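Local structure of carboxylesterase (Uncultured bacterium, 5GMX) at residues G82-D86 and I293-G298; N335-F339 and F350-K354. The protein probably hydrolyses carboxylic ester bonds as a family VIII carboxylesterase with a beta-lactamase-like fold, and also acts on oxyimino cephalosporins. One frame throughout, in Å; residues are numbered along the deposited sequence.

Interaction 1: residues G82-D86 and I293-G298; sequences GVLAD and IISAKG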
ATOM      1  N   GLY A  82      -2.156   0.108  12.606  1.00 12.30           N
ATOM      2  CA  GLY A  82      -2.897   1.212  13.161  1.00 13.58           C
ATOM      3  C   GLY A  82      -4.124   0.742  13.907  1.00 14.46           C
ATOM      4  O   GLY A  82      -4.402   1.208  15.022  1.00 13.35           O
ATOM      5  N   VAL A  83      -4.846  -0.207  13.311  1.00 12.69           N
ATOM      6  CA  VAL A  83      -6.081  -0.677  13.925  1.00 14.95           C
ATOM      7  C   VAL A  83      -5.709  -1.371  15.221  1.00 16.63           C
ATOM      8  O   VAL A  83      -6.337  -1.141  16.267  1.00 15.81           O
ATOM      9  CB  VAL A  83      -6.876  -1.619  12.995  1.00 17.43           C
ATOM     10  CG1 VAL A  83      -7.998  -2.327  13.758  1.00 19.49           C
ATOM     11  CG2 VAL A  83      -7.426  -0.831  11.798  1.00 14.86           C
ATOM     12  N   LEU A  84      -4.648  -2.177  15.164  1.00 10.60           N
ATOM     13  CA  LEU A  84      -4.250  -2.919  16.350  1.00 15.68           C
ATOM     14  C   LEU A  84      -3.732  -1.957  17.406  1.00 18.71           C
ATOM     15  O   LEU A  84      -3.896  -2.211  18.599  1.00 16.35           O
ATOM     16  CB  LEU A  84      -3.187  -3.977  16.020  1.00 18.29           C
ATOM     17  CG  LEU A  84      -3.686  -5.158  15.178  1.00 21.43           C
ATOM     18  CD1 LEU A  84      -2.519  -6.040  14.768  1.00 18.71           C
ATOM     19  CD2 LEU A  84      -4.736  -5.965  15.934  1.00 17.78           C
ATOM     20  N   ALA A  85      -3.138  -0.840  16.977  1.00 15.48           N
ATOM     21  CA  ALA A  85      -2.645   0.102  17.966  1.00 13.49           C
ATOM     22  C   ALA A  85      -3.848   0.770  18.615  1.00 18.75           C
ATOM     23  O   ALA A  85      -3.851   1.041  19.820  1.00 14.17           O
ATOM     24  CB  ALA A  85      -1.718   1.125  17.339  1.00 15.16           C
ATOM     25  N   ASP A  86      -4.899   0.967  17.815  1.00 20.64           N
ATOM     26  CA  ASP A  86      -6.084   1.678  18.280  1.00 17.84           C
ATOM     27  C   ASP A  86      -6.833   0.829  19.298  1.00 19.63           C
ATOM     28  O   ASP A  86      -7.481   1.362  20.189  1.00 23.10           O
ATOM     29  CB  ASP A  86      -7.002   2.034  17.102  1.00 19.90           C
ATOM     30  CG  ASP A  86      -8.134   2.981  17.499  1.00 26.98           C
ATOM     31  OD1 ASP A  86      -7.841   4.049  18.088  1.00 26.79           O
ATOM     32  OD2 ASP A  86      -9.315   2.651  17.229  1.00 24.45           O
ATOM     33  N   ILE A 293     -14.030   0.994  11.522  1.00 16.01           N
ATOM     34  CA  ILE A 293     -12.910   0.070  11.673  1.00 15.79           C
ATOM     35  C   ILE A 293     -11.858   0.636  12.629  1.00 14.84           C
ATOM     36  O   ILE A 293     -11.024  -0.104  13.146  1.00 14.41           O
ATOM     37  CB  ILE A 293     -12.233  -0.260  10.320  1.00 14.21           C
ATOM     38  CG1 ILE A 293     -11.804   1.015   9.592  1.00 15.50           C
ATOM     39  CG2 ILE A 293     -13.152  -1.098   9.431  1.00 16.21           C
ATOM     40  CD1 ILE A 293     -10.939   0.755   8.372  1.00 12.35           C
ATOM     41  N   ILE A 294     -11.916   1.939  12.873  1.00 14.63           N
ATOM     42  CA  ILE A 294     -10.946   2.580  13.750  1.00 18.15           C
ATOM     43  C   ILE A 294     -11.447   3.933  14.264  1.00 18.27           C
ATOM     44  O   ILE A 294     -12.275   4.574  13.624  1.00 15.49           O
ATOM     45  CB  ILE A 294      -9.600   2.767  13.014  1.00 16.45           C
ATOM     46  CG1 ILE A 294      -8.473   3.027  14.002  1.00 17.08           C
ATOM     47  CG2 ILE A 294      -9.691   3.884  11.974  1.00  9.01           C
ATOM     48  CD1 ILE A 294      -7.158   3.061  13.341  1.00 16.83           C
ATOM     49  N   SER A 295     -10.959   4.348  15.431  1.00 13.79           N
ATOM     50  CA  SER A 295     -11.258   5.677  15.960  1.00 17.13           C
ATOM     51  C   SER A 295     -10.403   6.757  15.276  1.00 16.63           C
ATOM     52  O   SER A 295      -9.343   6.465  14.719  1.00 15.02           O
ATOM     53  CB  SER A 295     -11.036   5.719  17.479  1.00 17.83           C
ATOM     54  OG  SER A 295      -9.656   5.853  17.785  1.00 18.17           O
ATOM     55  N   ALA A 296     -10.874   8.001  15.311  1.00 15.19           N
ATOM     56  CA  ALA A 296     -10.136   9.134  14.742  1.00 13.18           C
ATOM     57  C   ALA A 296      -8.780   9.365  15.436  1.00 14.38           C
ATOM     58  O   ALA A 296      -7.807   9.783  14.799  1.00 16.02           O
ATOM     59  CB  ALA A 296     -10.980  10.391  14.811  1.00 16.46           C
ATOM     60  N   LYS A 297      -8.732   9.116  16.743  1.00 16.63           N
ATOM     61  CA  LYS A 297      -7.481   9.162  17.498  1.00 12.97           C
ATOM     62  C   LYS A 297      -6.477   8.186  16.905  1.00 14.21           C
ATOM     63  O   LYS A 297      -5.303   8.517  16.749  1.00 16.34           O
ATOM     64  CB  LYS A 297      -7.731   8.834  18.980  1.00 14.20           C
ATOM     65  CG  LYS A 297      -6.567   8.126  19.701  1.00 25.98           C
ATOM     66  CD  LYS A 297      -6.906   6.666  19.977  1.00 25.64           C
ATOM     67  CE  LYS A 297      -5.933   6.007  20.944  1.00 29.35           C
ATOM     68  NZ  LYS A 297      -4.690   5.452  20.307  1.00 28.97           N
ATOM     69  N   GLY A 298      -6.952   6.996  16.542  1.00 15.10           N
ATOM     70  CA  GLY A 298      -6.093   5.972  15.971  1.00 17.69           C
ATOM     71  C   GLY A 298      -5.454   6.404  14.665  1.00 17.47           C
ATOM     72  O   GLY A 298      -4.259   6.153  14.414  1.00 12.74           O
TER
HETATM   73  O   HOH W   1      -3.371   3.943  15.751  1.00 13.30           O
HETATM   74  O   HOH W   2      -4.973   2.694  22.077  1.00 28.01           O
HETATM   75  O   HOH W   3     -10.102  -0.030  16.501  1.00 28.82           O
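D86, in the last turn of helix 72-86, reaches across to S295, the N-cap residue just before helix 296-302, and grips it with both carboxylate oxygens. OD1 of D86 accepts from OG of S295 at 2.6 Å, on the syn side and only 22° out of the carboxylate plane. The other oxygen, OD2, takes the backbone N of S295 at 3.0 Å; this bond is nearly straight at hydrogen, yet it arrives from above the plane. Two bonds to one residue limit how far the carboxylate can turn. The first torsion of D86 sets up the reach, since CG lies anti to its own N (chi1 -170°) and carries the group out from the helix.

I294 packs against the acid, its CG1 3.4 Å from D86 OD2. Its terminal CD1 runs on over the helix backbone, 3.7 Å from the carbonyl O of G82, and meets V83 CG2 more loosely at 4.2 Å. I299, M302 and L282 pack round the same isoleucine.

Further out, S295 OG turns back to accept from the backbone N of G298 at 3.2 Å, so the serine serves as the N-cap while giving its own hydroxyl proton to D86. The negative charge beside this helix start is probably favoured by the helix dipole. K297 bends round so that its NZ stays 4.1 Å from D86 OD1, beyond salt-bridge distance, though the opposite charges probably still attract weakly. One water donates to the carbonyl oxygens of both G82 and G298, and another to D86 OD2.

The whole is an N-capped helix start held by an acid from helix 72-86, which carries K74 of the ligand pocket and directly follows S71, the two spaced as in the SxxK motif of serine beta-lactamases, consistent with the family.

Interaction 2: residues N335-F339 and F350-K354; sequences NPDAF and FADTK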
ATOM      1  N   ASN A 335      -4.268  19.309   0.252  1.00 22.15           N
ATOM      2  CA  ASN A 335      -4.165  19.225   1.710  1.00 25.07           C
ATOM      3  C   ASN A 335      -2.754  18.754   2.078  1.00 28.17           C
ATOM      4  O   ASN A 335      -2.357  17.632   1.739  1.00 23.14           O
ATOM      5  CB  ASN A 335      -5.250  18.297   2.290  1.00 26.08           C
ATOM      6  CG  ASN A 335      -5.153  18.126   3.810  1.00 32.63           C
ATOM      7  OD1 ASN A 335      -4.361  18.788   4.485  1.00 32.07           O
ATOM      8  ND2 ASN A 335      -5.979  17.231   4.353  1.00 26.32           N
ATOM      9  N   PRO A 336      -1.985  19.621   2.761  1.00 24.59           N
ATOM     10  CA  PRO A 336      -0.585  19.314   3.097  1.00 28.18           C
ATOM     11  C   PRO A 336      -0.431  18.113   4.035  1.00 26.00           C
ATOM     12  O   PRO A 336       0.649  17.535   4.085  1.00 26.16           O
ATOM     13  CB  PRO A 336      -0.090  20.604   3.777  1.00 23.09           C
ATOM     14  CG  PRO A 336      -1.325  21.261   4.291  1.00 30.50           C
ATOM     15  CD  PRO A 336      -2.402  20.939   3.275  1.00 26.84           C
ATOM     16  N   ASP A 337      -1.493  17.741   4.747  1.00 27.82           N
ATOM     17  CA  ASP A 337      -1.440  16.613   5.676  1.00 27.55           C
ATOM     18  C   ASP A 337      -2.153  15.351   5.163  1.00 25.01           C
ATOM     19  O   ASP A 337      -2.472  14.447   5.940  1.00 24.95           O
ATOM     20  CB  ASP A 337      -2.013  17.030   7.028  1.00 30.33           C
ATOM     21  CG  ASP A 337      -1.134  18.047   7.736  1.00 34.51           C
ATOM     22  OD1 ASP A 337       0.089  18.073   7.452  1.00 25.23           O
ATOM     23  OD2 ASP A 337      -1.658  18.809   8.580  1.00 46.80           O
ATOM     24  N   ALA A 338      -2.391  15.295   3.858  1.00 18.74           N
ATOM     25  CA  ALA A 338      -2.900  14.092   3.222  1.00 15.72           C
ATOM     26  C   ALA A 338      -1.901  12.947   3.380  1.00 18.27           C
ATOM     27  O   ALA A 338      -0.686  13.175   3.470  1.00 18.24           O
ATOM     28  CB  ALA A 338      -3.190  14.351   1.751  1.00 16.87           C
ATOM     29  N   PHE A 339      -2.397  11.716   3.462  1.00 15.75           N
ATOM     30  CA  PHE A 339      -1.468  10.585   3.630  1.00 12.68           C
ATOM     31  C   PHE A 339      -1.906   9.411   2.772  1.00 15.35           C
ATOM     32  O   PHE A 339      -3.097   9.239   2.506  1.00 12.46           O
ATOM     33  CB  PHE A 339      -1.379  10.159   5.103  1.00 11.76           C
ATOM     34  CG  PHE A 339      -2.678   9.658   5.662  1.00 13.95           C
ATOM     35  CD1 PHE A 339      -3.609  10.543   6.195  1.00 14.64           C
ATOM     36  CD2 PHE A 339      -2.978   8.300   5.647  1.00 13.97           C
ATOM     37  CE1 PHE A 339      -4.811  10.079   6.703  1.00 13.66           C
ATOM     38  CE2 PHE A 339      -4.178   7.831   6.158  1.00 14.48           C
ATOM     39  CZ  PHE A 339      -5.099   8.723   6.685  1.00 15.90           C
ATOM     40  N   PHE A 350      -4.884   7.347  -1.375  1.00 10.35           N
ATOM     41  CA  PHE A 350      -4.651   8.283  -0.272  1.00 10.89           C
ATOM     42  C   PHE A 350      -5.926   8.804   0.385  1.00 11.44           C
ATOM     43  O   PHE A 350      -7.036   8.687  -0.150  1.00 10.94           O
ATOM     44  CB  PHE A 350      -3.780   9.471  -0.731  1.00 13.26           C
ATOM     45  CG  PHE A 350      -4.485  10.438  -1.628  1.00 13.31           C
ATOM     46  CD1 PHE A 350      -5.171  11.523  -1.093  1.00 15.73           C
ATOM     47  CD2 PHE A 350      -4.467  10.262  -3.003  1.00 14.06           C
ATOM     48  CE1 PHE A 350      -5.830  12.425  -1.921  1.00 17.62           C
ATOM     49  CE2 PHE A 350      -5.130  11.154  -3.843  1.00 17.48           C
ATOM     50  CZ  PHE A 350      -5.812  12.237  -3.296  1.00 21.31           C
ATOM     51  N   ALA A 351      -5.740   9.360   1.573  1.00 10.33           N
ATOM     52  CA  ALA A 351      -6.804   9.932   2.374  1.00 10.08           C
ATOM     53  C   ALA A 351      -6.516  11.392   2.715  1.00 14.22           C
ATOM     54  O   ALA A 351      -5.372  11.769   3.002  1.00 14.05           O
ATOM     55  CB  ALA A 351      -6.995   9.125   3.643  1.00  8.88           C
ATOM     56  N   ASP A 352      -7.587  12.179   2.712  1.00 12.62           N
ATOM     57  CA  ASP A 352      -7.599  13.607   3.032  1.00 17.40           C
ATOM     58  C   ASP A 352      -8.691  13.823   4.074  1.00 16.76           C
ATOM     59  O   ASP A 352      -9.870  13.845   3.729  1.00 19.69           O
ATOM     60  CB  ASP A 352      -7.862  14.435   1.757  1.00 17.27           C
ATOM     61  CG  ASP A 352      -8.067  15.945   2.026  1.00 26.02           C
ATOM     62  OD1 ASP A 352      -8.208  16.371   3.193  1.00 24.96           O
ATOM     63  OD2 ASP A 352      -8.118  16.720   1.039  1.00 21.76           O
ATOM     64  N   THR A 353      -8.314  13.961   5.343  1.00 16.55           N
ATOM     65  CA  THR A 353      -9.314  14.055   6.406  1.00 18.65           C
ATOM     66  C   THR A 353     -10.059  15.395   6.410  1.00 21.60           C
ATOM     67  O   THR A 353     -11.148  15.497   6.980  1.00 21.89           O
ATOM     68  CB  THR A 353      -8.701  13.845   7.809  1.00 17.70           C
ATOM     69  OG1 THR A 353      -7.824  14.933   8.115  1.00 24.12           O
ATOM     70  CG2 THR A 353      -7.939  12.542   7.875  1.00 17.63           C
ATOM     71  N   LYS A 354      -9.465  16.430   5.821  1.00 21.36           N
ATOM     72  CA  LYS A 354     -10.138  17.730   5.741  1.00 22.20           C
ATOM     73  C   LYS A 354     -11.356  17.666   4.818  1.00 23.79           C
ATOM     74  O   LYS A 354     -12.467  18.008   5.222  1.00 24.62           O
ATOM     75  CB  LYS A 354      -9.171  18.824   5.277  1.00 32.20           C
ATOM     76  CG  LYS A 354      -8.040  19.110   6.264  1.00 36.71           C
ATOM     77  CD  LYS A 354      -7.269  20.371   5.882  1.00 43.32           C
ATOM     78  CE  LYS A 354      -6.219  20.754   6.935  1.00 45.59           C
ATOM     79  NZ  LYS A 354      -4.986  19.894   6.902  1.00 39.64           N
TER
HETATM   80  O   HOH W   4      -5.138  16.624  -0.491  1.00 23.14           O
HETATM   81  O   HOH W   5      -6.078  16.612   7.355  1.00 32.30           O
HETATM   82  O   HOH W   6      -5.319  13.728   5.805  1.00 20.91           O
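F339 and A351 face each other as an antiparallel hydrogen-bonded pair, and here the contact is tight. A351 N gives to F339 O at 2.8 Å, and F339 N returns the bond to A351 O. On the same face of the sheet, A351 CB sits over the F339 ring, 4.0 Å from its centroid, in a CH-pi contact displaced toward the rim. The ring is brought back over its partner strand by a first torsion of 63°, with CG between N and C; T353 CG2 lies at the ring edge.

The pairing gives way to a more polar, partly hydrated end. There N335 OD1 accepts from D337 N, an Asx turn within the type I turn from N335 to A338, and from K354 NZ at 2.7 Å on the other face of the amide. Its ND2 gives to D352 OD1, also at 2.7 Å, from well above the carboxylate plane. Together the three bonds restrict rotation of this amide. The salt bridge from K354 NZ to D337 OD2 is long, at 3.9 Å, and one water joins N335 ND2 and T353 OG1, with a weak bond to K354 NZ, toward the exposed T353 and K354.

Outside the pair, Y384 of helix 374-385 binds D352 OD2, helix 272-283 packs on F339 and A351, and strand 357-363 pairs with strand 348-352 on the side away from strand 339-342, its L357 and M359 touching F350.

In the fold
From the N terminus, the chain passes through strands 33-40 and 43-51 before helix 72-86 supplies the first half of interaction 1. Some two hundred residues, mostly helix and loop with little strand, follow before 293-298 returns to that helix and closes this long loop. Interaction 2 then opens and shuts within a short span, joining the approach to strand 339-342 with the end of strand 348-352. The two contacts are therefore in series, neither nested nor crossed, and their nearest atoms stay about 7 Å apart. Helix 272-283 is common ground: it packs on I293 and I294 in one and on F339 and A351 in the other, linking the helical part to the antiparallel sheet.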